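Local coordinates for protein cytochrome P450 RhF (Acinetobacter radioresistens, PDB 6RO8) that probably works as a haem-dependent monooxygenase, its haem domain, the part described here, being one piece of a longer chain that also carries an iron-sulfur reductase region, at residues A[62-67]-A[331-336]; A[73-78]-A[320-325]; A[180-185]-A[225-230]; A[218-223]-A[267-272]. All blocks are in the same frame, centred on the assembly; numbering follows the deposited sequence.

Overall arrangement
Interactions 1 and 2 belong to the beta-rich side of the P450 haem domain and interactions 3 and 4 to its helical side. The first pair touch, sharing the sheet that contains strands 63-66 and 320-324; interaction 1 is a partly buried aromatic contact farther out from the centre of the chain, whereas interaction 2 is buried and joins a charged side chain to the haem. Interactions 3 and 4, with centres about 10 Å apart, both use helix 207-233: the former is partly buried, combining a valine pair with a long salt bridge, and the latter is buried and wholly apolar. Interactions 2 and 4 both reach the haem and the bound histidine; the water is bound to the haem iron.

Interaction 1: A[62-67]-A[331-336]; sequences GYWIVT and SGVKFR
Trp64 and Phe335 form a T-shaped (edge-to-face) pair, with the phenyl edge directed at the face of the indole. The evidence is a separation of 4.6 Å between the centroids of the Trp64 five-membered ring and the Phe335 ring, and an angle of 67° between their planes. Two neighbouring carbons of the phenyl rim make the contact: Phe335 CE1 lies 3.4 Å from Trp64 CD2, and Phe335 CD1 lies 3.5 Å from Trp64 NE1, so the rim spans the five-membered ring from its inner junction to its nitrogen. Trp64 reaches this place because CG is anti to its carbonyl carbon and beside its backbone N (chi1 -72°), which projects the indole from strand 63-66 toward the other strand. Its six-membered ring then meets Val333, whose CG1 is 3.5 Å from Trp64 CZ3 and 3.6 Å from Trp64 CH2. That branch of Val333 is anti to its own backbone N (chi1 -175°), and the two side chains come from opposite directions.

Strands 63-66 and 333-335 are themselves too far apart to pair, as their axes approach only to 10.7 Å; side chains bridge the gap. Beyond them, Phe57 adds a second edge-to-face contact to Trp64, and Asp339 OD2 accepts a weak hydrogen bond from Trp64 NE1 as well as one from Arg336 N. Backbone bonds of Trp64 to Lys340 and Phe342 hold its strand in the main sheet. Here the two-stranded hairpin 328-330/333-335 packs by its side chains against the mixed sheet, the juxtaposition of beta1 and beta2 sheets found in the cytochrome P450 fold.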
# COMPACT_ATOMS: atom_id res chain seq x y z
N GLY A 62 11.54 17.84 3.37
CA GLY A 62 11.61 17.86 4.82
C GLY A 62 11.77 16.51 5.48
O GLY A 62 11.41 16.35 6.65
N TYR A 63 12.32 15.53 4.77
CA TYR A 63 12.37 14.16 5.25
C TYR A 63 13.77 13.61 5.08
O TYR A 63 14.45 13.92 4.10
CB TYR A 63 11.36 13.25 4.49
CG TYR A 63 9.99 13.11 5.13
CD1 TYR A 63 9.05 14.13 5.04
CD2 TYR A 63 9.63 11.94 5.79
CE1 TYR A 63 7.80 14.00 5.61
CE2 TYR A 63 8.37 11.80 6.36
CZ TYR A 63 7.46 12.83 6.27
OH TYR A 63 6.21 12.71 6.84
N TRP A 64 14.21 12.81 6.04
CA TRP A 64 15.36 11.97 5.76
C TRP A 64 14.96 10.89 4.76
O TRP A 64 13.83 10.38 4.77
CB TRP A 64 15.89 11.33 7.04
CG TRP A 64 16.58 12.30 7.94
CD1 TRP A 64 16.05 12.96 9.01
CD2 TRP A 64 17.95 12.70 7.87
NE1 TRP A 64 17.00 13.76 9.60
CE2 TRP A 64 18.18 13.62 8.92
CE3 TRP A 64 19.01 12.38 7.01
CZ2 TRP A 64 19.42 14.22 9.14
CZ3 TRP A 64 20.24 12.98 7.23
CH2 TRP A 64 20.43 13.89 8.29
N ILE A 65 15.88 10.56 3.86
CA ILE A 65 15.66 9.50 2.89
C ILE A 65 16.59 8.33 3.23
O ILE A 65 17.80 8.51 3.40
CB ILE A 65 15.87 9.98 1.44
CG1 ILE A 65 15.13 11.30 1.19
CG2 ILE A 65 15.45 8.88 0.46
CD1 ILE A 65 13.68 11.19 0.84
N VAL A 66 16.01 7.14 3.34
CA VAL A 66 16.73 5.93 3.74
C VAL A 66 16.59 4.93 2.59
O VAL A 66 15.47 4.51 2.27
CB VAL A 66 16.17 5.38 5.05
CG1 VAL A 66 16.96 4.21 5.52
CG2 VAL A 66 16.17 6.49 6.10
N THR A 67 17.71 4.58 1.96
CA THR A 67 17.71 3.89 0.68
C THR A 67 18.15 2.43 0.74
O THR A 67 17.83 1.68 -0.18
CB THR A 67 18.62 4.61 -0.32
OG1 THR A 67 19.98 4.49 0.09
CG2 THR A 67 18.22 6.10 -0.45
N SER A 331 23.65 4.00 10.80
CA SER A 331 24.77 3.97 9.85
C SER A 331 25.49 5.32 9.75
O SER A 331 25.70 5.86 8.66
CB SER A 331 24.30 3.53 8.47
OG SER A 331 24.15 2.13 8.43
N GLY A 332 25.85 5.89 10.90
CA GLY A 332 26.68 7.08 10.92
C GLY A 332 25.96 8.40 10.74
O GLY A 332 26.63 9.42 10.55
N VAL A 333 24.63 8.41 10.81
CA VAL A 333 23.82 9.62 10.66
C VAL A 333 22.97 9.78 11.92
O VAL A 333 22.23 8.85 12.27
CB VAL A 333 22.95 9.55 9.40
CG1 VAL A 333 22.20 10.87 9.16
CG2 VAL A 333 23.80 9.18 8.21
N LYS A 334 23.06 10.93 12.58
CA LYS A 334 22.30 11.15 13.81
C LYS A 334 20.99 11.88 13.49
O LYS A 334 20.96 12.77 12.63
CB LYS A 334 23.12 11.95 14.85
CG LYS A 334 22.82 11.49 16.31
CD LYS A 334 24.01 11.53 17.31
CE LYS A 334 23.90 10.38 18.35
NZ LYS A 334 22.70 10.42 19.26
N PHE A 335 19.92 11.45 14.15
CA PHE A 335 18.58 12.00 13.95
C PHE A 335 18.13 12.74 15.20
O PHE A 335 18.32 12.25 16.32
CB PHE A 335 17.55 10.91 13.62
CG PHE A 335 17.85 10.13 12.37
CD1 PHE A 335 18.11 10.78 11.16
CD2 PHE A 335 17.82 8.75 12.39
CE1 PHE A 335 18.37 10.05 10.02
CE2 PHE A 335 18.07 8.01 11.25
CZ PHE A 335 18.35 8.66 10.06
N ARG A 336 17.49 13.89 15.02
CA ARG A 336 16.95 14.64 16.15
C ARG A 336 15.52 14.21 16.41
O ARG A 336 14.78 13.87 15.47
CB ARG A 336 17.02 16.15 15.88
CG ARG A 336 16.31 17.06 16.92
CD ARG A 336 16.73 16.82 18.40
NE ARG A 336 15.58 16.80 19.31
CZ ARG A 336 14.99 17.88 19.85
NH1 ARG A 336 15.46 19.10 19.61
NH2 ARG A 336 13.95 17.73 20.66

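Interaction 2: A[73-78]-A[320-325]; sequences KAIFRD and WRRQVT. With HEM (protoporphyrin IX containing Fe), chain B; HIS (histidine), chain C.
Phe76 and Arg322 meet beside a haem propionate, their ring and guanidinium planes 88° apart. Arg322 NH2 approaches the rim of the phenyl ring, 3.4 Å from Phe76 CD1, and lies near the ring plane, while Phe76 CE1 lies over a face of the guanidinium. The nitrogen therefore does not sit above the ring, and the geometry is not that of a cation-pi stack. The same NH2 donates to HEM O1A at 2.9 Å with a nearly straight N-H...O angle of 165°, the oxygen lying in the guanidinium plane. Propionate oxygen HEM O2A is 3.2 Å from Phe76 CE1.

One shell out, a bend at chi2 (-56°) turns the arginine chain toward the haem, and its aliphatic start passes Ile75, with Arg322 CG 3.8 Å from Ile75 CG2. Its other terminal nitrogen is held by the backbone, Arg322 NH1 donating to Arg321 O at 3.0 Å, so both terminal nitrogens have an acceptor. Trp320 flanks the site: the haem methyl CMA lies over one of its faces, and Trp320 CH2 comes within 3.2 Å of CB of the bound histidine, which lies oblique to the ring. Backbone pairing of Trp320 with Leu343 and of Arg322 with Leu341 sets the strand that presents both residues.

Together with His379 and Arg126, which also hydrogen-bond to the haem, Arg322 would offset the propionate charge inside this buried pocket, and its two gripped nitrogens leave the guanidinium little freedom to rotate.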
# COMPACT_ATOMS: atom_id res chain seq x y z
N LYS A 73 15.34 -1.86 7.29
CA LYS A 73 14.94 -2.90 8.23
C LYS A 73 15.23 -2.48 9.66
O LYS A 73 14.38 -2.66 10.55
CB LYS A 73 15.65 -4.22 7.90
CG LYS A 73 15.05 -5.41 8.61
CD LYS A 73 15.32 -6.71 7.88
CE LYS A 73 16.24 -7.60 8.69
NZ LYS A 73 16.18 -9.02 8.20
N ALA A 74 16.40 -1.90 9.90
CA ALA A 74 16.77 -1.52 11.26
C ALA A 74 15.75 -0.54 11.85
O ALA A 74 15.30 -0.71 12.99
CB ALA A 74 18.16 -0.92 11.27
N ILE A 75 15.35 0.46 11.07
CA ILE A 75 14.37 1.43 11.54
C ILE A 75 13.01 0.77 11.79
O ILE A 75 12.34 1.06 12.80
CB ILE A 75 14.31 2.62 10.55
CG1 ILE A 75 15.63 3.38 10.59
CG2 ILE A 75 13.15 3.56 10.87
CD1 ILE A 75 16.12 3.88 9.24
N PHE A 76 12.59 -0.15 10.91
CA PHE A 76 11.35 -0.89 11.14
C PHE A 76 11.40 -1.66 12.46
O PHE A 76 10.38 -1.76 13.16
CB PHE A 76 11.09 -1.86 10.00
CG PHE A 76 10.25 -1.31 8.90
CD1 PHE A 76 9.01 -0.76 9.16
CD2 PHE A 76 10.70 -1.37 7.58
CE1 PHE A 76 8.22 -0.26 8.13
CE2 PHE A 76 9.91 -0.88 6.54
CZ PHE A 76 8.67 -0.32 6.82
N ARG A 77 12.57 -2.20 12.80
CA ARG A 77 12.70 -3.11 13.94
C ARG A 77 12.56 -2.41 15.29
O ARG A 77 12.23 -3.06 16.28
CB ARG A 77 14.05 -3.82 13.83
CG ARG A 77 14.28 -4.91 14.87
CD ARG A 77 15.34 -5.92 14.43
NE ARG A 77 16.36 -5.33 13.55
CZ ARG A 77 17.12 -6.04 12.72
NH1 ARG A 77 16.99 -7.35 12.64
NH2 ARG A 77 18.02 -5.42 11.97
N ASP A 78 12.76 -1.09 15.35
CA ASP A 78 12.73 -0.32 16.60
C ASP A 78 11.60 0.69 16.53
O ASP A 78 11.79 1.82 16.05
CB ASP A 78 14.08 0.36 16.82
CG ASP A 78 14.14 1.18 18.11
OD1 ASP A 78 13.11 1.29 18.81
OD2 ASP A 78 15.22 1.72 18.42
N TRP A 320 7.51 4.12 3.01
CA TRP A 320 6.73 4.30 4.22
C TRP A 320 7.50 5.25 5.15
O TRP A 320 8.64 5.63 4.88
CB TRP A 320 6.42 2.95 4.87
CG TRP A 320 5.09 2.88 5.56
CD1 TRP A 320 4.86 2.57 6.87
CD2 TRP A 320 3.80 3.14 4.98
NE1 TRP A 320 3.51 2.62 7.15
CE2 TRP A 320 2.84 2.97 6.01
CE3 TRP A 320 3.36 3.51 3.70
CZ2 TRP A 320 1.46 3.14 5.80
CZ3 TRP A 320 1.99 3.70 3.50
CH2 TRP A 320 1.06 3.50 4.54
N ARG A 321 6.87 5.65 6.25
CA ARG A 321 7.39 6.78 7.01
C ARG A 321 7.53 6.46 8.50
O ARG A 321 6.78 5.65 9.07
CB ARG A 321 6.51 8.01 6.84
CG ARG A 321 6.47 8.55 5.42
CD ARG A 321 5.58 9.78 5.36
NE ARG A 321 4.17 9.41 5.38
CZ ARG A 321 3.16 10.26 5.55
NH1 ARG A 321 3.39 11.58 5.73
NH2 ARG A 321 1.92 9.78 5.53
N ARG A 322 8.51 7.11 9.12
CA ARG A 322 8.73 7.01 10.56
C ARG A 322 9.03 8.40 11.09
O ARG A 322 9.46 9.29 10.35
CB ARG A 322 9.88 6.05 10.90
CG ARG A 322 9.53 4.58 10.75
CD ARG A 322 8.32 4.26 11.60
NE ARG A 322 8.04 2.82 11.65
CZ ARG A 322 7.04 2.22 11.00
NH1 ARG A 322 6.23 2.94 10.24
NH2 ARG A 322 6.86 0.92 11.13
N GLN A 323 8.79 8.60 12.38
CA GLN A 323 9.18 9.83 13.06
C GLN A 323 10.07 9.49 14.24
O GLN A 323 9.82 8.51 14.95
CB GLN A 323 7.99 10.63 13.56
CG GLN A 323 8.37 12.08 13.80
CD GLN A 323 7.19 12.98 14.10
OE1 GLN A 323 6.35 13.22 13.24
NE2 GLN A 323 7.14 13.50 15.32
N VAL A 324 11.11 10.28 14.43
CA VAL A 324 12.11 10.03 15.45
C VAL A 324 11.66 10.67 16.77
O VAL A 324 11.26 11.84 16.81
CB VAL A 324 13.48 10.56 14.99
CG1 VAL A 324 14.54 10.40 16.07
CG2 VAL A 324 13.90 9.84 13.70
N THR A 325 11.72 9.88 17.85
CA THR A 325 11.20 10.28 19.15
C THR A 325 12.29 10.67 20.15
O THR A 325 12.01 11.45 21.07
CB THR A 325 10.37 9.14 19.74
OG1 THR A 325 11.16 7.94 19.74
CG2 THR A 325 9.10 8.90 18.91
CHA HEM B . 0.42 -2.52 7.65
CHB HEM B . 1.58 -2.85 2.93
CHC HEM B . -2.63 -5.12 1.96
CHD HEM B . -3.93 -4.34 6.57
C1A HEM B . 1.11 -2.39 6.46
C2A HEM B . 2.39 -1.74 6.25
C3A HEM B . 2.70 -1.83 4.97
C4A HEM B . 1.64 -2.54 4.28
CMA HEM B . 3.99 -1.27 4.33
CAA HEM B . 3.26 -1.07 7.34
CBA HEM B . 4.32 -2.07 7.75
CGA HEM B . 5.18 -1.55 8.87
O1A HEM B . 4.97 -0.40 9.31
O2A HEM B . 6.07 -2.31 9.32
C1B HEM B . 0.60 -3.57 2.28
C2B HEM B . 0.68 -4.07 0.92
C3B HEM B . -0.50 -4.68 0.65
C4B HEM B . -1.35 -4.60 1.82
CMB HEM B . 1.92 -3.88 0.02
CAB HEM B . -0.95 -5.42 -0.64
CBB HEM B . -0.16 -5.74 -1.66
C1C HEM B . -3.36 -5.11 3.12
C2C HEM B . -4.70 -5.63 3.33
C3C HEM B . -5.03 -5.40 4.63
C4C HEM B . -3.93 -4.74 5.26
CMC HEM B . -5.54 -6.31 2.24
CAC HEM B . -6.32 -5.72 5.44
CBC HEM B . -7.39 -6.30 4.89
C1D HEM B . -2.90 -3.76 7.26
C2D HEM B . -2.92 -3.37 8.65
C3D HEM B . -1.73 -2.88 8.96
C4D HEM B . -0.89 -2.94 7.77
CMD HEM B . -4.12 -3.49 9.62
CAD HEM B . -1.34 -2.33 10.35
CBD HEM B . -0.81 -3.42 11.28
CGD HEM B . -0.04 -2.77 12.41
O1D HEM B . 0.03 -1.52 12.43
O2D HEM B . 0.51 -3.48 13.28
NA HEM B . 0.68 -2.85 5.23
NB HEM B . -0.65 -3.91 2.80
NC HEM B . -2.93 -4.57 4.32
ND HEM B . -1.64 -3.48 6.75
FE HEM B . -1.16 -3.72 4.77
N HIS C . -2.69 2.35 3.38
CA HIS C . -1.61 1.38 3.26
C HIS C . -2.07 0.11 2.55
O HIS C . -1.31 -0.86 2.47
CB HIS C . -1.03 1.04 4.63
CG HIS C . -2.06 0.89 5.70
ND1 HIS C . -2.13 -0.22 6.52
CD2 HIS C . -3.08 1.70 6.08
CE1 HIS C . -3.14 -0.08 7.36
NE2 HIS C . -3.73 1.08 7.12
OXT HIS C . -3.20 0.04 2.07
O HOH W 1 -2.01 -1.60 4.47

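Interaction 3: A[180-185]-A[225-230]; sequences LGVPED and GRVLEK
Arg226 reaches Asp185 and Val227 meets Val182, two contacts of different chemistry between helix 207-233 and the loop 180-185. Arg226 comes first. Its CG is anti to the backbone N (chi1 -176°), and a bend at chi3 brings the tip back to Asp185, where Arg226 NH2 stands 3.9 Å from Asp185 OD2. This is a long salt bridge rather than a hydrogen bond. The two planes are nearly parallel (18° apart) but offset, and Asp185 OD2 comes up to the guanidinium edge, near its plane.

Val227 follows and turns its side chain to the loop. Its CG1 is 4.3 Å from CG1 of Val182, a loose apolar meeting of methyl groups. The CA atoms of these two valines, 7.5 Å apart, mark the nearest backbone approach of the two segments. Further along, Lys230 N donates to Arg226 O at 3.1 Å, an ordinary helical bond.

Around this pair of contacts, Val227 also packs on Met264 of helix 257-270, while Val182 leans on Leu177 of helix 170-179. Asp185 OD1 additionally receives a weak hydrogen bond from Tyr223 OH. The connection between helices 170-179 and 187-202, the E-F loop of P450 nomenclature, thus lies against the G helix.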
# COMPACT_ATOMS: atom_id res chain seq x y z
N LEU A 180 -14.25 -6.95 5.79
CA LEU A 180 -14.83 -6.08 6.80
C LEU A 180 -16.32 -6.38 6.88
O LEU A 180 -16.87 -7.17 6.12
CB LEU A 180 -14.56 -4.62 6.46
CG LEU A 180 -13.08 -4.34 6.15
CD1 LEU A 180 -12.87 -3.00 5.45
CD2 LEU A 180 -12.25 -4.38 7.42
N GLY A 181 -17.00 -5.78 7.82
CA GLY A 181 -18.42 -6.13 7.77
C GLY A 181 -19.26 -5.11 7.02
O GLY A 181 -20.38 -4.80 7.45
N VAL A 182 -18.74 -4.59 5.92
CA VAL A 182 -19.18 -3.30 5.37
C VAL A 182 -20.03 -3.55 4.13
O VAL A 182 -19.54 -4.16 3.17
CB VAL A 182 -17.98 -2.40 5.04
CG1 VAL A 182 -18.45 -1.15 4.31
CG2 VAL A 182 -17.23 -2.03 6.32
N PRO A 183 -21.28 -3.07 4.10
CA PRO A 183 -22.17 -3.37 2.96
C PRO A 183 -21.74 -2.62 1.71
O PRO A 183 -21.55 -1.40 1.73
CB PRO A 183 -23.54 -2.90 3.45
CG PRO A 183 -23.38 -2.56 4.89
CD PRO A 183 -21.94 -2.24 5.11
N GLU A 184 -21.60 -3.36 0.61
CA GLU A 184 -21.32 -2.74 -0.67
C GLU A 184 -22.38 -1.70 -0.99
O GLU A 184 -23.56 -1.90 -0.72
CB GLU A 184 -21.30 -3.81 -1.77
CG GLU A 184 -20.75 -5.16 -1.32
CD GLU A 184 -20.94 -6.25 -2.36
OE1 GLU A 184 -22.04 -6.33 -2.97
OE2 GLU A 184 -19.98 -7.03 -2.57
N ASP A 185 -21.95 -0.57 -1.52
CA ASP A 185 -22.87 0.25 -2.30
C ASP A 185 -22.09 0.88 -3.44
O ASP A 185 -21.31 0.18 -4.10
CB ASP A 185 -23.59 1.30 -1.45
CG ASP A 185 -22.67 2.08 -0.56
OD1 ASP A 185 -21.49 1.70 -0.43
OD2 ASP A 185 -23.14 3.08 0.02
N GLY A 225 -18.58 7.38 9.37
CA GLY A 225 -19.38 7.55 10.56
C GLY A 225 -20.73 6.87 10.47
O GLY A 225 -21.08 6.07 11.34
N ARG A 226 -21.51 7.19 9.43
CA ARG A 226 -22.82 6.59 9.24
C ARG A 226 -22.72 5.06 9.18
O ARG A 226 -23.55 4.34 9.76
CB ARG A 226 -23.47 7.17 7.96
CG ARG A 226 -24.92 6.69 7.67
CD ARG A 226 -25.34 6.83 6.18
NE ARG A 226 -24.63 5.90 5.28
CZ ARG A 226 -25.15 5.36 4.18
NH1 ARG A 226 -26.43 5.60 3.86
NH2 ARG A 226 -24.42 4.53 3.44
N VAL A 227 -21.69 4.54 8.51
CA VAL A 227 -21.49 3.10 8.41
C VAL A 227 -21.27 2.49 9.79
O VAL A 227 -21.97 1.55 10.20
CB VAL A 227 -20.32 2.77 7.47
CG1 VAL A 227 -20.08 1.28 7.40
CG2 VAL A 227 -20.57 3.33 6.08
N LEU A 228 -20.26 3.00 10.50
CA LEU A 228 -19.93 2.50 11.83
C LEU A 228 -21.12 2.57 12.77
O LEU A 228 -21.22 1.75 13.69
CB LEU A 228 -18.75 3.29 12.40
CG LEU A 228 -18.29 2.92 13.80
CD1 LEU A 228 -17.74 1.51 13.78
CD2 LEU A 228 -17.24 3.88 14.31
N GLU A 229 -22.03 3.51 12.53
CA GLU A 229 -23.20 3.65 13.37
C GLU A 229 -24.20 2.54 13.10
O GLU A 229 -24.76 1.97 14.04
CB GLU A 229 -23.84 5.03 13.16
CG GLU A 229 -24.69 5.51 14.33
CD GLU A 229 -24.02 5.31 15.68
OE1 GLU A 229 -22.79 5.51 15.78
OE2 GLU A 229 -24.73 4.95 16.65
N LYS A 230 -24.42 2.23 11.83
CA LYS A 230 -25.33 1.14 11.48
C LYS A 230 -24.78 -0.21 11.93
O LYS A 230 -25.52 -1.04 12.47
CB LYS A 230 -25.60 1.13 9.98
CG LYS A 230 -26.01 2.48 9.41
CD LYS A 230 -26.75 2.34 8.09
CE LYS A 230 -26.63 3.60 7.25
NZ LYS A 230 -27.27 3.48 5.92

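Interaction 4: A[218-223]-A[267-272]; sequences GQFWEY and IMVAAH. With HEM (protoporphyrin IX containing Fe), chain B; HIS (histidine), chain C.
Phe220 pushes its ring edge into the hollow between Met268 and Val269, so that a bump on helix 207-233 fills a recess on helix 257-270. The two walls of the recess are methyl groups, and both lie in the plane of the phenyl ring: Met268 CE is 3.7 Å from Phe220 CE1, and Val269 CG2 is 3.5 Å from Phe220 CE2. Val269 CG2 also reaches round to Phe220 CZ at 3.7 Å, hugging that corner of the ring. On the Met268 side the fit runs the other way. Its CE methyl is itself a bump, received between the edges of Phe220 and Tyr223, where Tyr223 CE2 stands 4.0 Å away. Phe220 and Tyr223, one helical turn apart, both extend with CG anti to the backbone N (chi1 -162° and 177°), and a bend at chi3 of Met268 (27°) places the methyl between them.

Helix 187-202 covers part of the group: Phe193 stacks on Phe220, and Leu190 touches Met268. Helix 257-270 gives way to helix 273-288, with His272 at the N-cap position of the latter.

At that break Ala271 CB is 3.4 Å from the haem vinyl carbon HEM CBC, and Ala270 O is 3.6 Å from HEM C1C. The kinked stretch leading to Thr274, which hydrogen-bonds the bound histidine, corresponds to the I-helix signature of cytochromes P450, here backed by the G helix on the side away from the haem.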
# COMPACT_ATOMS: atom_id res chain seq x y z
N GLY A 218 -13.45 14.87 3.77
CA GLY A 218 -14.45 15.14 4.79
C GLY A 218 -15.66 14.23 4.66
O GLY A 218 -16.10 13.61 5.63
N GLN A 219 -16.20 14.14 3.45
CA GLN A 219 -17.34 13.26 3.22
C GLN A 219 -17.00 11.82 3.55
O GLN A 219 -17.78 11.12 4.21
CB GLN A 219 -17.81 13.38 1.78
CG GLN A 219 -18.22 14.79 1.40
CD GLN A 219 -18.59 14.87 -0.06
OE1 GLN A 219 -18.67 13.86 -0.75
NE2 GLN A 219 -18.82 16.09 -0.54
N PHE A 220 -15.83 11.36 3.11
CA PHE A 220 -15.32 10.04 3.49
C PHE A 220 -15.42 9.82 5.00
O PHE A 220 -15.92 8.79 5.46
CB PHE A 220 -13.86 9.92 3.02
CG PHE A 220 -13.35 8.50 2.95
CD1 PHE A 220 -14.19 7.43 3.21
CD2 PHE A 220 -12.02 8.26 2.64
CE1 PHE A 220 -13.71 6.14 3.14
CE2 PHE A 220 -11.54 6.99 2.57
CZ PHE A 220 -12.39 5.92 2.82
N TRP A 221 -14.95 10.79 5.79
CA TRP A 221 -15.09 10.69 7.24
C TRP A 221 -16.55 10.57 7.65
O TRP A 221 -16.92 9.71 8.45
CB TRP A 221 -14.45 11.92 7.91
CG TRP A 221 -14.48 11.86 9.40
CD1 TRP A 221 -15.34 12.51 10.23
CD2 TRP A 221 -13.61 11.10 10.24
NE1 TRP A 221 -15.06 12.21 11.54
CE2 TRP A 221 -14.00 11.34 11.58
CE3 TRP A 221 -12.53 10.24 10.00
CZ2 TRP A 221 -13.35 10.75 12.66
CZ3 TRP A 221 -11.90 9.66 11.07
CH2 TRP A 221 -12.31 9.91 12.39
N GLU A 222 -17.40 11.44 7.10
CA GLU A 222 -18.82 11.40 7.44
C GLU A 222 -19.43 10.07 7.04
O GLU A 222 -20.21 9.48 7.80
CB GLU A 222 -19.54 12.54 6.76
CG GLU A 222 -20.94 12.73 7.24
CD GLU A 222 -21.51 14.04 6.75
OE1 GLU A 222 -21.40 14.29 5.53
OE2 GLU A 222 -22.05 14.81 7.57
N TYR A 223 -19.10 9.58 5.84
CA TYR A 223 -19.62 8.29 5.38
C TYR A 223 -19.29 7.17 6.37
O TYR A 223 -20.17 6.43 6.82
CB TYR A 223 -19.08 7.96 3.99
CG TYR A 223 -19.53 6.61 3.47
CD1 TYR A 223 -20.80 6.43 2.92
CD2 TYR A 223 -18.68 5.50 3.54
CE1 TYR A 223 -21.21 5.20 2.45
CE2 TYR A 223 -19.09 4.25 3.07
CZ TYR A 223 -20.36 4.11 2.53
OH TYR A 223 -20.78 2.89 2.07
N ILE A 267 -9.01 1.80 7.02
CA ILE A 267 -8.99 0.41 6.58
C ILE A 267 -9.82 0.23 5.30
O ILE A 267 -9.55 -0.68 4.51
CB ILE A 267 -9.45 -0.54 7.71
CG1 ILE A 267 -8.76 -1.90 7.55
CG2 ILE A 267 -10.97 -0.69 7.75
CD1 ILE A 267 -7.25 -1.79 7.36
N MET A 268 -10.80 1.12 5.06
CA MET A 268 -11.59 1.02 3.84
C MET A 268 -10.85 1.47 2.60
O MET A 268 -11.42 1.39 1.51
CB MET A 268 -12.88 1.82 3.96
CG MET A 268 -13.90 1.07 4.77
SD MET A 268 -15.47 1.94 4.80
CE MET A 268 -15.39 2.84 3.26
N VAL A 269 -9.62 1.97 2.75
CA VAL A 269 -8.72 2.13 1.64
C VAL A 269 -7.62 1.07 1.65
O VAL A 269 -7.32 0.47 0.62
CB VAL A 269 -8.12 3.56 1.64
CG1 VAL A 269 -6.99 3.71 0.60
CG2 VAL A 269 -9.24 4.60 1.45
N ALA A 270 -7.06 0.80 2.84
CA ALA A 270 -5.90 -0.08 2.95
C ALA A 270 -6.24 -1.56 2.69
O ALA A 270 -5.38 -2.30 2.20
CB ALA A 270 -5.27 0.08 4.33
N ALA A 271 -7.48 -1.99 2.95
CA ALA A 271 -7.83 -3.39 2.74
C ALA A 271 -7.95 -3.78 1.27
O ALA A 271 -8.24 -4.94 0.98
CB ALA A 271 -9.14 -3.73 3.46
N HIS A 272 -7.73 -2.86 0.34
CA HIS A 272 -7.89 -3.26 -1.05
C HIS A 272 -6.97 -2.50 -2.00
O HIS A 272 -6.47 -3.10 -2.96
CB HIS A 272 -9.36 -3.10 -1.47
CG HIS A 272 -9.79 -1.68 -1.66
ND1 HIS A 272 -9.80 -1.07 -2.89
CD2 HIS A 272 -10.23 -0.76 -0.77
CE1 HIS A 272 -10.21 0.18 -2.75
NE2 HIS A 272 -10.49 0.39 -1.48
CHA HEM B . 0.42 -2.52 7.65
CHB HEM B . 1.58 -2.85 2.93
CHC HEM B . -2.63 -5.12 1.96
CHD HEM B . -3.93 -4.34 6.57
C1A HEM B . 1.11 -2.39 6.46
C2A HEM B . 2.39 -1.74 6.25
C3A HEM B . 2.70 -1.83 4.97
C4A HEM B . 1.64 -2.54 4.28
CMA HEM B . 3.99 -1.27 4.33
CAA HEM B . 3.26 -1.07 7.34
CBA HEM B . 4.32 -2.07 7.75
CGA HEM B . 5.18 -1.55 8.87
O1A HEM B . 4.97 -0.40 9.31
O2A HEM B . 6.07 -2.31 9.32
C1B HEM B . 0.60 -3.57 2.28
C2B HEM B . 0.68 -4.07 0.92
C3B HEM B . -0.50 -4.68 0.65
C4B HEM B . -1.35 -4.60 1.82
CMB HEM B . 1.92 -3.88 0.02
CAB HEM B . -0.95 -5.42 -0.64
CBB HEM B . -0.16 -5.74 -1.66
C1C HEM B . -3.36 -5.11 3.12
C2C HEM B . -4.70 -5.63 3.33
C3C HEM B . -5.03 -5.40 4.63
C4C HEM B . -3.93 -4.74 5.26
CMC HEM B . -5.54 -6.31 2.24
CAC HEM B . -6.32 -5.72 5.44
CBC HEM B . -7.39 -6.30 4.89
C1D HEM B . -2.90 -3.76 7.26
C2D HEM B . -2.92 -3.37 8.65
C3D HEM B . -1.73 -2.88 8.96
C4D HEM B . -0.89 -2.94 7.77
CMD HEM B . -4.12 -3.49 9.62
CAD HEM B . -1.34 -2.33 10.35
CBD HEM B . -0.81 -3.42 11.28
CGD HEM B . -0.04 -2.77 12.41
O1D HEM B . 0.03 -1.52 12.43
O2D HEM B . 0.51 -3.48 13.28
NA HEM B . 0.68 -2.85 5.23
NB HEM B . -0.65 -3.91 2.80
NC HEM B . -2.93 -4.57 4.32
ND HEM B . -1.64 -3.48 6.75
FE HEM B . -1.16 -3.72 4.77
N HIS C . -2.69 2.35 3.38
CA HIS C . -1.61 1.38 3.26
C HIS C . -2.07 0.11 2.55
O HIS C . -1.31 -0.86 2.47
CB HIS C . -1.03 1.04 4.63
CG HIS C . -2.06 0.89 5.70
ND1 HIS C . -2.13 -0.22 6.52
CD2 HIS C . -3.08 1.70 6.08
CE1 HIS C . -3.14 -0.08 7.36
NE2 HIS C . -3.73 1.08 7.12
OXT HIS C . -3.20 0.04 2.07
O HOH W 1 -2.01 -1.60 4.47